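Local coordinates for NANS (YJHS), A 9-O-acetyl N-acetylneuraminic acid esterase (Escherichia coli O157:H7 EDL933, PDB 3PT5), which probably removes the 9-O-acetyl group from 9-O-acetyl-N-acetylneuraminate, a host sialic acid that the bacterium can use for growth, at residues S169-A174 against N181-V186; H109-L114 against I124-C129; V23-G28 against Q165-R170; H81-M86 against T161-D166. All blocks are in the same frame, centred on the assembly; numbering follows the deposited sequence.

Overall arrangement
All four contacts belong to the alpha/beta core of one chain. Interactions 1, 3 and 4 use helix 162-176 at successive levels, with interaction 4 at its start and interaction 1 near its end. Interactions 1, 2 and 3 reach strands 182-189, 122-130 and 20-28 of the same sheet, and strand 20-28 runs between the other two. Interaction 2 lies on the opposite face, under helix 107-114. The centres of interactions 1 and 3 are about 7 Å apart, those of 2 and 4 about 17 Å. Along the chain, interaction 2 falls between the segments of interactions 3 and 4, and interaction 1 comes after it. The contacts thus join two helix layers through the sheet.

Interaction 1 of 4, residues S169-A174 against N181-V186; sequences SRTRAA and NKFLGV
The Phe-183 ring receives the CG2 methyl of Thr-171 obliquely. CG2 comes closest to CE1, at 3.6 Å, and then to CZ. One face of the ring lies over its own strand, with Gly-185 N above its centre, 3.7 Å from the plane. The second flat group is the Asn-181 amide. Its ND2 points at the carbonyl oxygen of Ala-174 and makes a hydrogen bond of 2.8 Å from ND2 to O. The acceptor lies in the plane of the amide. It is met nearly end-on, with a C=O...N angle of 163°.

Phe-183 stands on strand 182-189 and Thr-171 on helix 162-176. The phenyl group swings opposite the backbone N (chi1 -167°), which carries the ring across to the helix. The Thr-171 and Phe-183 side chains cross at about a right angle. The methyl of Thr-171 serves the apolar side of the contact, while its OG1 is bonded to Leu-167 O one turn back in the helix. Phe-214 and Leu-218 of helix 203-218 also pack on Thr-171.

Asn-181 sits just before the strand. Its OD1 accepts from Tyr-21 N of strand 20-28, so the amide is held from both ends and its flip state is well defined. Ala-174 O belongs to the last turn of the helix, where carbonyls begin to run short of backbone donors. All four touching residues are buried. The contact therefore combines an apolar methyl-to-ring contact with a hydrogen bond at the helix end, and one asparagine supplies a donor to the helix and an acceptor to the neighbouring strand.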
loop_
_atom_site.group_PDB
_atom_site.type_symbol
_atom_site.label_atom_id
_atom_site.label_comp_id
_atom_site.label_asym_id
_atom_site.label_seq_id
_atom_site.Cartn_x
_atom_site.Cartn_y
_atom_site.Cartn_z
ATOM N N SER A 169 3.372 13.448 -7.765
ATOM C CA SER A 169 3.082 14.694 -7.077
ATOM C C SER A 169 3.125 14.556 -5.561
ATOM O O SER A 169 3.708 15.422 -4.877
ATOM C CB SER A 169 1.754 15.275 -7.575
ATOM O OG SER A 169 0.935 15.667 -6.487
ATOM N N ARG A 170 2.570 13.462 -5.029
ATOM C CA ARG A 170 2.593 13.221 -3.587
ATOM C C ARG A 170 3.983 12.838 -3.070
ATOM O O ARG A 170 4.357 13.243 -1.988
ATOM C CB ARG A 170 1.568 12.155 -3.196
ATOM C CG ARG A 170 0.203 12.722 -3.138
ATOM C CD ARG A 170 -0.850 11.681 -3.141
ATOM N NE ARG A 170 -1.022 10.882 -1.932
ATOM C CZ ARG A 170 -1.569 11.291 -0.794
ATOM N NH1 ARG A 170 -1.851 12.582 -0.566
ATOM N NH2 ARG A 170 -1.778 10.408 0.152
ATOM N N THR A 171 4.729 12.053 -3.844
ATOM C CA THR A 171 6.098 11.708 -3.451
ATOM C C THR A 171 6.971 12.959 -3.400
ATOM O O THR A 171 7.738 13.159 -2.436
ATOM C CB THR A 171 6.699 10.649 -4.387
ATOM O OG1 THR A 171 5.912 9.462 -4.286
ATOM C CG2 THR A 171 8.154 10.308 -4.000
ATOM N N ARG A 172 6.828 13.811 -4.417
ATOM C CA ARG A 172 7.590 15.064 -4.458
ATOM C C ARG A 172 7.217 15.929 -3.273
ATOM O O ARG A 172 8.095 16.485 -2.637
ATOM C CB ARG A 172 7.272 15.841 -5.722
ATOM C CG ARG A 172 8.019 15.426 -6.936
ATOM C CD ARG A 172 7.483 16.241 -8.109
ATOM N NE ARG A 172 8.316 16.109 -9.297
ATOM C CZ ARG A 172 7.876 16.222 -10.547
ATOM N NH1 ARG A 172 6.590 16.467 -10.795
ATOM N NH2 ARG A 172 8.734 16.093 -11.556
ATOM N N ALA A 173 5.919 16.023 -2.968
ATOM C CA ALA A 173 5.414 16.866 -1.885
ATOM C C ALA A 173 6.013 16.423 -0.569
ATOM O O ALA A 173 6.338 17.246 0.289
ATOM C CB ALA A 173 3.877 16.814 -1.805
ATOM N N ALA A 174 6.152 15.106 -0.410
ATOM C CA ALA A 174 6.698 14.567 0.824
ATOM C C ALA A 174 8.161 14.971 1.006
ATOM O O ALA A 174 8.595 15.258 2.132
ATOM C CB ALA A 174 6.547 13.048 0.847
ATOM N N ASN A 181 14.325 15.323 4.622
ATOM C CA ASN A 181 13.609 14.070 4.435
ATOM C C ASN A 181 14.392 13.158 3.505
ATOM O O ASN A 181 15.046 13.635 2.577
ATOM C CB ASN A 181 12.197 14.324 3.915
ATOM C CG ASN A 181 11.258 14.862 4.991
ATOM O OD1 ASN A 181 11.594 14.944 6.182
ATOM N ND2 ASN A 181 10.046 15.195 4.573
ATOM N N LYS A 182 14.346 11.851 3.768
ATOM C CA LYS A 182 15.116 10.875 3.000
ATOM C C LYS A 182 14.164 9.843 2.393
ATOM O O LYS A 182 13.303 9.354 3.092
ATOM C CB LYS A 182 16.116 10.167 3.908
ATOM C CG LYS A 182 17.241 11.089 4.469
ATOM C CD LYS A 182 18.052 11.798 3.388
ATOM C CE LYS A 182 19.202 12.622 4.017
ATOM N NZ LYS A 182 19.929 13.394 2.976
ATOM N N PHE A 183 14.325 9.526 1.109
ATOM C CA PHE A 183 13.404 8.606 0.401
ATOM C C PHE A 183 13.901 7.163 0.491
ATOM O O PHE A 183 15.007 6.849 0.038
ATOM C CB PHE A 183 13.269 9.026 -1.069
ATOM C CG PHE A 183 12.135 8.354 -1.823
ATOM C CD1 PHE A 183 10.818 8.341 -1.335
ATOM C CD2 PHE A 183 12.401 7.737 -3.041
ATOM C CE1 PHE A 183 9.795 7.733 -2.062
ATOM C CE2 PHE A 183 11.381 7.116 -3.772
ATOM C CZ PHE A 183 10.085 7.103 -3.280
ATOM N N LEU A 184 13.049 6.273 0.985
ATOM C CA LEU A 184 13.439 4.875 1.148
ATOM C C LEU A 184 13.050 4.028 -0.061
ATOM O O LEU A 184 13.530 2.901 -0.208
ATOM C CB LEU A 184 12.800 4.268 2.393
ATOM C CG LEU A 184 13.260 4.708 3.791
ATOM C CD1 LEU A 184 12.310 4.143 4.842
ATOM C CD2 LEU A 184 14.726 4.283 4.062
ATOM N N GLY A 185 12.123 4.538 -0.877
ATOM C CA GLY A 185 11.674 3.796 -2.059
ATOM C C GLY A 185 10.170 3.648 -2.117
ATOM O O GLY A 185 9.448 4.326 -1.395
ATOM N N VAL A 186 9.721 2.804 -3.058
ATOM C CA VAL A 186 8.305 2.577 -3.329
ATOM C C VAL A 186 7.982 1.129 -2.991
ATOM O O VAL A 186 8.673 0.225 -3.429
ATOM C CB VAL A 186 7.971 2.830 -4.823
ATOM C CG1 VAL A 186 6.503 2.518 -5.152
ATOM C CG2 VAL A 186 8.322 4.275 -5.241
#

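Interaction 2 of 4, residues H109-L114 against I124-C129; sequences HIARKL and ILIVPC
Ile-124 meets Ala-111 and Leu-114 with different branches, and its torsions decide which. With chi1 at -61°, CG2 lies opposite the backbone N and CG1 beside it. CG2 then rests on Ala-111 CB at 3.8 Å. The second torsion, -78°, folds the longer branch and sets CD1 against Leu-114 CB, 4.1 Å away. CG1 itself passes near the carbonyl oxygen of Ala-111. Ile-124 thus straddles one turn of the helix, with a branch on each of two residues.

Ile-126, two places on in the strand, offers CG1 to the same Ala-111 CB at 4.3 Å. The small alanine lets the helix come close here. The CA atoms of Ala-111 and Ile-124 are 6.3 Å apart, and the axes of the two short segments approach to 9.2 Å. They run nearly antiparallel, at 158°.

This is a helix leading into a strand of the central sheet, as in the three-layer alpha/beta/alpha sandwich of the SGNH hydrolases. Ile-124 and Ile-126 face helix 107-114. Leu-125 and Val-127 turn the other way and touch helix 162-176. Strand 122-130 therefore has a helix against each face. Its backbone pairs with strand 52-55 through Lys-53 and with strand 20-28 through Tyr-22 and Leu-24.

The apolar patch continues past the two segments: Ile-110 and Ile-126 both reach Leu-24, and Ile-118 of the connecting loop packs on Ile-124. On other sides of the helix, Lys-113 forms a salt bridge with Asp-324 of helix 315-335, and His-109 NE2 bonds to Asp-46.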
loop_
_atom_site.group_PDB
_atom_site.type_symbol
_atom_site.label_atom_id
_atom_site.label_comp_id
_atom_site.label_asym_id
_atom_site.label_seq_id
_atom_site.Cartn_x
_atom_site.Cartn_y
_atom_site.Cartn_z
ATOM N N HIS A 109 2.090 -1.233 9.587
ATOM C CA HIS A 109 2.921 -2.289 10.160
ATOM C C HIS A 109 4.313 -2.306 9.590
ATOM O O HIS A 109 5.268 -2.582 10.315
ATOM C CB HIS A 109 2.208 -3.610 9.959
ATOM C CG HIS A 109 0.791 -3.536 10.390
ATOM N ND1 HIS A 109 -0.239 -3.321 9.501
ATOM C CD2 HIS A 109 0.237 -3.492 11.630
ATOM C CE1 HIS A 109 -1.375 -3.219 10.170
ATOM N NE2 HIS A 109 -1.115 -3.320 11.459
ATOM N N ILE A 110 4.419 -1.945 8.312
ATOM C CA ILE A 110 5.751 -1.699 7.704
ATOM C C ILE A 110 6.447 -0.575 8.454
ATOM O O ILE A 110 7.550 -0.762 8.975
ATOM C CB ILE A 110 5.647 -1.430 6.204
ATOM C CG1 ILE A 110 5.160 -2.716 5.541
ATOM C CG2 ILE A 110 7.007 -0.981 5.643
ATOM C CD1 ILE A 110 4.691 -2.531 4.075
ATOM N N ALA A 111 5.756 0.556 8.585
ATOM C CA ALA A 111 6.271 1.699 9.301
ATOM C C ALA A 111 6.670 1.363 10.750
ATOM O O ALA A 111 7.769 1.757 11.189
ATOM C CB ALA A 111 5.250 2.829 9.246
ATOM N N ARG A 112 5.810 0.663 11.490
ATOM C CA ARG A 112 6.110 0.341 12.882
ATOM C C ARG A 112 7.335 -0.554 12.958
ATOM O O ARG A 112 8.175 -0.369 13.826
ATOM C CB ARG A 112 4.914 -0.300 13.599
ATOM C CG ARG A 112 5.260 -0.799 15.012
ATOM C CD ARG A 112 4.059 -1.470 15.672
ATOM N NE ARG A 112 3.426 -0.545 16.608
ATOM C CZ ARG A 112 2.521 0.368 16.280
ATOM N NH1 ARG A 112 2.092 0.474 15.024
ATOM N NH2 ARG A 112 2.041 1.169 17.223
ATOM N N LYS A 113 7.464 -1.484 12.012
ATOM C CA LYS A 113 8.603 -2.414 12.055
ATOM C C LYS A 113 9.932 -1.781 11.619
ATOM O O LYS A 113 11.000 -2.266 11.999
ATOM C CB LYS A 113 8.291 -3.704 11.285
ATOM C CG LYS A 113 7.224 -4.542 11.989
ATOM C CD LYS A 113 6.726 -5.704 11.101
ATOM C CE LYS A 113 5.553 -6.444 11.782
ATOM N NZ LYS A 113 5.170 -7.605 10.949
ATOM N N LEU A 114 9.861 -0.695 10.845
ATOM C CA LEU A 114 11.053 0.089 10.448
ATOM C C LEU A 114 11.524 1.087 11.527
ATOM O O LEU A 114 12.716 1.393 11.628
ATOM C CB LEU A 114 10.756 0.879 9.189
ATOM C CG LEU A 114 10.598 0.178 7.847
ATOM C CD1 LEU A 114 10.072 1.199 6.810
ATOM C CD2 LEU A 114 11.965 -0.408 7.392
ATOM N N ILE A 124 8.674 8.334 10.351
ATOM C CA ILE A 124 8.422 7.650 9.100
ATOM C C ILE A 124 7.188 8.327 8.492
ATOM O O ILE A 124 6.209 8.560 9.211
ATOM C CB ILE A 124 8.095 6.125 9.306
ATOM C CG1 ILE A 124 9.255 5.320 9.967
ATOM C CG2 ILE A 124 7.661 5.507 7.980
ATOM C CD1 ILE A 124 10.398 4.965 9.029
ATOM N N LEU A 125 7.261 8.631 7.195
ATOM C CA LEU A 125 6.190 9.321 6.464
ATOM C C LEU A 125 5.802 8.455 5.294
ATOM O O LEU A 125 6.563 8.294 4.352
ATOM C CB LEU A 125 6.614 10.705 5.951
ATOM C CG LEU A 125 5.569 11.496 5.143
ATOM C CD1 LEU A 125 4.295 11.719 5.939
ATOM C CD2 LEU A 125 6.153 12.819 4.639
ATOM N N ILE A 126 4.605 7.868 5.368
ATOM C CA ILE A 126 4.107 7.034 4.271
ATOM C C ILE A 126 3.329 7.915 3.283
ATOM O O ILE A 126 2.602 8.819 3.697
ATOM C CB ILE A 126 3.176 5.918 4.836
ATOM C CG1 ILE A 126 3.969 4.951 5.744
ATOM C CG2 ILE A 126 2.421 5.169 3.739
ATOM C CD1 ILE A 126 5.284 4.444 5.234
ATOM N N VAL A 127 3.518 7.651 1.992
ATOM C CA VAL A 127 2.814 8.347 0.919
ATOM C C VAL A 127 1.850 7.329 0.227
ATOM O O VAL A 127 2.254 6.601 -0.657
ATOM C CB VAL A 127 3.800 9.007 -0.109
ATOM C CG1 VAL A 127 3.039 9.817 -1.175
ATOM C CG2 VAL A 127 4.820 9.902 0.617
ATOM N N PRO A 128 0.576 7.274 0.693
ATOM C CA PRO A 128 -0.341 6.256 0.183
ATOM C C PRO A 128 -0.970 6.692 -1.136
ATOM O O PRO A 128 -1.677 7.715 -1.194
ATOM C CB PRO A 128 -1.355 6.070 1.338
ATOM C CG PRO A 128 -1.278 7.322 2.124
ATOM C CD PRO A 128 -0.004 8.045 1.807
ATOM N N CYS A 129 -0.690 5.895 -2.173
ATOM C CA CYS A 129 -1.177 6.143 -3.537
ATOM C C CYS A 129 -1.756 4.905 -4.203
ATOM O O CYS A 129 -1.416 4.627 -5.341
ATOM C CB CYS A 129 -0.050 6.729 -4.402
ATOM S SG CYS A 129 0.706 8.212 -3.722
#

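Interaction 3 of 4, residues V23-G28 against Q165-R170; sequences VLTVAG and QDLVSR
Apolar contact comes first. Leu-167 reaches from helix 162-176 to strand 20-28 with one methyl, CD1, which touches two residues of the strand. Thr-25 CG2 is 3.5 Å from that CD1, tighter than a usual carbon-carbon contact. Ala-27 CB is 3.8 Å from the same methyl. The CB of Leu-167 does not aim at the strand. The side chain extends opposite the backbone N (chi1 175°), and its end then closes the gap. Thr-25 and Ala-27 stand two places apart and point from the same face of the sheet, so CD1 rests across both. Phe-214 and Trp-157 pack on Leu-167 from other sides.

One polar link lies beside this contact. Thr-25 turns its methyl to the leucine, and its OG1 hydrogen-bonds to Thr-171 OG1, a turn further along the helix. That hydroxyl pair ties strand to helix beside the methyl contact.

Charged groups lie along the helix next to it. Arg-170 has a long, weak ion pair with Asp-166, 3.8 Å from NE to OD1. Its guanidinium is better gripped by main-chain oxygens: NH2 by Leu-55 and Pro-128, NH1 by Ala-56. These bonds tie the helix to strands 52-55 and 122-130. Asp-166 OD2 is held instead by a salt bridge to Arg-57 and by Ala-150 N.

The strand runs between strands 122-130 and 182-189, and the helix lies over it on the way from one to the other. This is a beta-alpha-beta crossover of the SGNH hydrolase fold. The strand ends at Gly-28, at the C-terminal edge of the sheet, where SGNH hydrolases typically place their active site.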
loop_
_atom_site.group_PDB
_atom_site.type_symbol
_atom_site.label_atom_id
_atom_site.label_comp_id
_atom_site.label_asym_id
_atom_site.label_seq_id
_atom_site.Cartn_x
_atom_site.Cartn_y
_atom_site.Cartn_z
ATOM N N VAL A 23 10.897 8.637 4.148
ATOM C CA VAL A 23 9.693 8.661 3.318
ATOM C C VAL A 23 9.600 7.337 2.549
ATOM O O VAL A 23 10.577 6.886 1.953
ATOM C CB VAL A 23 9.687 9.872 2.345
ATOM C CG1 VAL A 23 8.548 9.759 1.345
ATOM C CG2 VAL A 23 9.600 11.214 3.104
ATOM N N LEU A 24 8.426 6.699 2.612
ATOM C CA LEU A 24 8.177 5.479 1.842
ATOM C C LEU A 24 6.848 5.665 1.119
ATOM O O LEU A 24 5.855 5.974 1.753
ATOM C CB LEU A 24 8.126 4.269 2.779
ATOM C CG LEU A 24 8.050 2.865 2.188
ATOM C CD1 LEU A 24 9.409 2.458 1.553
ATOM C CD2 LEU A 24 7.645 1.881 3.274
ATOM N N THR A 25 6.856 5.530 -0.210
ATOM C CA THR A 25 5.625 5.598 -1.003
ATOM C C THR A 25 5.034 4.194 -1.112
ATOM O O THR A 25 5.749 3.246 -1.271
ATOM C CB THR A 25 5.916 6.160 -2.398
ATOM O OG1 THR A 25 6.325 7.529 -2.243
ATOM C CG2 THR A 25 4.672 6.130 -3.289
ATOM N N VAL A 26 3.709 4.094 -1.026
ATOM C CA VAL A 26 3.013 2.813 -1.102
ATOM C C VAL A 26 2.007 2.965 -2.212
ATOM O O VAL A 26 1.216 3.912 -2.192
ATOM C CB VAL A 26 2.332 2.433 0.241
ATOM C CG1 VAL A 26 1.645 1.077 0.114
ATOM C CG2 VAL A 26 3.395 2.366 1.332
ATOM N N ALA A 27 2.070 2.086 -3.216
ATOM C CA ALA A 27 1.219 2.279 -4.393
ATOM C C ALA A 27 0.828 0.944 -5.026
ATOM O O ALA A 27 1.403 -0.126 -4.714
ATOM C CB ALA A 27 1.954 3.166 -5.406
ATOM N N GLY A 28 -0.176 0.998 -5.911
ATOM C CA GLY A 28 -0.663 -0.162 -6.584
ATOM C C GLY A 28 -2.154 -0.335 -6.496
ATOM O O GLY A 28 -2.882 0.656 -6.438
ATOM N N GLN A 165 0.233 10.815 -11.854
ATOM C CA GLN A 165 0.419 12.197 -11.412
ATOM C C GLN A 165 0.339 12.312 -9.912
ATOM O O GLN A 165 1.076 13.077 -9.309
ATOM C CB GLN A 165 -0.667 13.076 -12.009
ATOM C CG GLN A 165 -0.505 13.311 -13.488
ATOM C CD GLN A 165 -1.628 14.181 -14.024
ATOM O OE1 GLN A 165 -1.777 15.346 -13.623
ATOM N NE2 GLN A 165 -2.450 13.612 -14.907
ATOM N N ASP A 166 -0.563 11.532 -9.327
ATOM C CA ASP A 166 -0.813 11.495 -7.890
ATOM C C ASP A 166 0.399 10.856 -7.195
ATOM O O ASP A 166 0.890 11.378 -6.192
ATOM C CB ASP A 166 -2.116 10.708 -7.666
ATOM C CG ASP A 166 -2.633 10.772 -6.230
ATOM O OD1 ASP A 166 -2.183 9.944 -5.407
ATOM O OD2 ASP A 166 -3.525 11.612 -5.917
ATOM N N LEU A 167 0.888 9.761 -7.762
ATOM C CA LEU A 167 2.086 9.084 -7.277
ATOM C C LEU A 167 3.316 10.003 -7.253
ATOM O O LEU A 167 4.009 10.096 -6.236
ATOM C CB LEU A 167 2.354 7.856 -8.145
ATOM C CG LEU A 167 3.622 7.047 -7.916
ATOM C CD1 LEU A 167 3.562 6.348 -6.574
ATOM C CD2 LEU A 167 3.788 6.059 -9.039
ATOM N N VAL A 168 3.571 10.672 -8.375
ATOM C CA VAL A 168 4.729 11.576 -8.509
ATOM C C VAL A 168 4.551 12.840 -7.666
ATOM O O VAL A 168 5.444 13.219 -6.900
ATOM C CB VAL A 168 5.020 11.891 -10.007
ATOM C CG1 VAL A 168 5.901 13.158 -10.177
ATOM C CG2 VAL A 168 5.708 10.727 -10.639
ATOM N N SER A 169 3.372 13.448 -7.765
ATOM C CA SER A 169 3.082 14.694 -7.077
ATOM C C SER A 169 3.125 14.556 -5.561
ATOM O O SER A 169 3.708 15.422 -4.877
ATOM C CB SER A 169 1.754 15.275 -7.575
ATOM O OG SER A 169 0.935 15.667 -6.487
ATOM N N ARG A 170 2.570 13.462 -5.029
ATOM C CA ARG A 170 2.593 13.221 -3.587
ATOM C C ARG A 170 3.983 12.838 -3.070
ATOM O O ARG A 170 4.357 13.243 -1.988
ATOM C CB ARG A 170 1.568 12.155 -3.196
ATOM C CG ARG A 170 0.203 12.722 -3.138
ATOM C CD ARG A 170 -0.850 11.681 -3.141
ATOM N NE ARG A 170 -1.022 10.882 -1.932
ATOM C CZ ARG A 170 -1.569 11.291 -0.794
ATOM N NH1 ARG A 170 -1.851 12.582 -0.566
ATOM N NH2 ARG A 170 -1.778 10.408 0.152
#

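Interaction 4 of 4, residues H81-M86 against T161-D166; sequences HDVQDM and TPLYQD
Segment 81-86 is irregular loop, and 162-166 is the first turn of helix 162-176. The two backbones come nearest at Val-83 and Leu-163, with their CA atoms 8.3 Å apart. Thr-161 is the N-cap of the helix. Its OG1 accepts from Tyr-164 N at 3.2 Å and an N-H...O angle of 162°. The hydroxyl has one proton to share between the carbonyl oxygens of Arg-156 and Gly-158, both within hydrogen-bonding reach, so the start of the helix is tied to the loop before it.

Val-83 carries the contact from the loop. Its two methyls straddle one methyl of Leu-163: CG2 lies 3.9 Å and CG1 4.1 Å from CD2. Leu-163 CB points along the helix flank, but the extended end of its side chain (chi2 180°) reaches the valine. The two side chains pass each other at a slant.

CG2 of Val-83 also lies 4.0 Å from Asp-166 OD1. This is plain van der Waals contact, and the two side chains run past each other in opposite directions. The carboxylate has its main partner in Arg-57, which also donates from NE to His-81 O. One arginine thus joins the loop and the helix.

Next to Val-83, Asp-82 OD1 accepts from Cys-130 N at the end of strand 122-130. The helix runs against the parallel strands, so its capped N-terminus lies toward their C-terminal ends. In SGNH hydrolases, loops at that edge of the sheet shape the active-site region, and this loop-to-helix-start contact is consistent with such a place.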
loop_
_atom_site.group_PDB
_atom_site.type_symbol
_atom_site.label_atom_id
_atom_site.label_comp_id
_atom_site.label_asym_id
_atom_site.label_seq_id
_atom_site.Cartn_x
_atom_site.Cartn_y
_atom_site.Cartn_z
ATOM N N HIS A 81 -4.878 6.807 3.712
ATOM C CA HIS A 81 -5.426 7.769 2.790
ATOM C C HIS A 81 -5.085 7.480 1.331
ATOM O O HIS A 81 -4.594 8.322 0.598
ATOM C CB HIS A 81 -4.977 9.160 3.216
ATOM C CG HIS A 81 -5.826 9.763 4.293
ATOM N ND1 HIS A 81 -6.192 9.090 5.439
ATOM C CD2 HIS A 81 -6.393 10.992 4.379
ATOM C CE1 HIS A 81 -6.946 9.883 6.188
ATOM N NE2 HIS A 81 -7.072 11.043 5.568
ATOM N N ASP A 82 -5.355 6.251 0.918
ATOM C CA ASP A 82 -5.177 5.890 -0.487
ATOM C C ASP A 82 -6.238 6.560 -1.353
ATOM O O ASP A 82 -7.180 7.176 -0.831
ATOM C CB ASP A 82 -5.174 4.366 -0.597
ATOM C CG ASP A 82 -3.873 3.740 -0.005
ATOM O OD1 ASP A 82 -2.794 3.997 -0.580
ATOM O OD2 ASP A 82 -3.922 2.999 1.019
ATOM N N VAL A 83 -6.092 6.454 -2.676
ATOM C CA VAL A 83 -7.026 7.076 -3.606
ATOM C C VAL A 83 -8.430 6.531 -3.398
ATOM O O VAL A 83 -9.431 7.283 -3.476
ATOM C CB VAL A 83 -6.587 6.824 -5.065
ATOM C CG1 VAL A 83 -7.502 7.538 -6.040
ATOM C CG2 VAL A 83 -5.130 7.240 -5.259
ATOM N N GLN A 84 -8.518 5.228 -3.142
ATOM C CA GLN A 84 -9.779 4.640 -2.721
ATOM C C GLN A 84 -9.955 4.653 -1.207
ATOM O O GLN A 84 -9.099 4.157 -0.462
ATOM C CB GLN A 84 -9.886 3.217 -3.225
ATOM C CG GLN A 84 -11.255 2.630 -3.009
ATOM C CD GLN A 84 -11.296 1.175 -3.351
ATOM O OE1 GLN A 84 -10.242 0.547 -3.572
ATOM N NE2 GLN A 84 -12.494 0.602 -3.359
ATOM N N ASP A 85 -11.079 5.198 -0.749
ATOM C CA ASP A 85 -11.346 5.364 0.676
ATOM C C ASP A 85 -12.074 4.149 1.243
ATOM O O ASP A 85 -13.244 3.905 0.907
ATOM C CB ASP A 85 -12.192 6.648 0.862
ATOM C CG ASP A 85 -12.463 6.996 2.321
ATOM O OD1 ASP A 85 -12.239 6.165 3.230
ATOM O OD2 ASP A 85 -12.951 8.138 2.557
ATOM N N MET A 86 -11.367 3.362 2.067
ATOM C CA MET A 86 -11.937 2.137 2.640
ATOM C C MET A 86 -12.418 2.313 4.082
ATOM O O MET A 86 -12.829 1.344 4.720
ATOM C CB MET A 86 -10.896 0.992 2.600
ATOM C CG MET A 86 -10.318 0.664 1.211
ATOM S SD MET A 86 -11.559 0.206 -0.011
ATOM C CE MET A 86 -11.916 -1.454 0.559
ATOM N N THR A 161 -1.142 9.286 -16.553
ATOM C CA THR A 161 -2.504 9.163 -16.024
ATOM C C THR A 161 -2.645 9.896 -14.681
ATOM O O THR A 161 -1.626 10.160 -14.010
ATOM C CB THR A 161 -2.876 7.690 -15.784
ATOM O OG1 THR A 161 -2.097 7.193 -14.691
ATOM C CG2 THR A 161 -2.607 6.855 -17.002
ATOM N N PRO A 162 -3.889 10.217 -14.267
ATOM C CA PRO A 162 -4.112 10.776 -12.938
ATOM C C PRO A 162 -3.464 10.005 -11.802
ATOM O O PRO A 162 -2.931 10.630 -10.889
ATOM C CB PRO A 162 -5.629 10.765 -12.802
ATOM C CG PRO A 162 -6.060 11.084 -14.214
ATOM C CD PRO A 162 -5.078 10.419 -15.130
ATOM N N LEU A 163 -3.507 8.677 -11.843
ATOM C CA LEU A 163 -2.857 7.887 -10.795
ATOM C C LEU A 163 -1.353 8.082 -10.787
ATOM O O LEU A 163 -0.755 8.182 -9.718
ATOM C CB LEU A 163 -3.208 6.404 -10.899
ATOM C CG LEU A 163 -4.624 5.983 -10.491
ATOM C CD1 LEU A 163 -4.757 4.485 -10.661
ATOM C CD2 LEU A 163 -4.956 6.389 -9.041
ATOM N N TYR A 164 -0.736 8.167 -11.970
ATOM C CA TYR A 164 0.693 8.434 -12.047
ATOM C C TYR A 164 1.033 9.819 -11.487
ATOM O O TYR A 164 1.986 9.973 -10.732
ATOM C CB TYR A 164 1.233 8.291 -13.477
ATOM C CG TYR A 164 2.673 8.732 -13.573
ATOM C CD1 TYR A 164 3.705 7.849 -13.260
ATOM C CD2 TYR A 164 3.002 10.056 -13.917
ATOM C CE1 TYR A 164 5.044 8.243 -13.317
ATOM C CE2 TYR A 164 4.343 10.464 -13.969
ATOM C CZ TYR A 164 5.350 9.553 -13.665
ATOM O OH TYR A 164 6.680 9.931 -13.693
ATOM N N GLN A 165 0.233 10.815 -11.854
ATOM C CA GLN A 165 0.419 12.197 -11.412
ATOM C C GLN A 165 0.339 12.312 -9.912
ATOM O O GLN A 165 1.076 13.077 -9.309
ATOM C CB GLN A 165 -0.667 13.076 -12.009
ATOM C CG GLN A 165 -0.505 13.311 -13.488
ATOM C CD GLN A 165 -1.628 14.181 -14.024
ATOM O OE1 GLN A 165 -1.777 15.346 -13.623
ATOM N NE2 GLN A 165 -2.450 13.612 -14.907
ATOM N N ASP A 166 -0.563 11.532 -9.327
ATOM C CA ASP A 166 -0.813 11.495 -7.890
ATOM C C ASP A 166 0.399 10.856 -7.195
ATOM O O ASP A 166 0.890 11.378 -6.192
ATOM C CB ASP A 166 -2.116 10.708 -7.666
ATOM C CG ASP A 166 -2.633 10.772 -6.230
ATOM O OD1 ASP A 166 -2.183 9.944 -5.407
ATOM O OD2 ASP A 166 -3.525 11.612 -5.917
#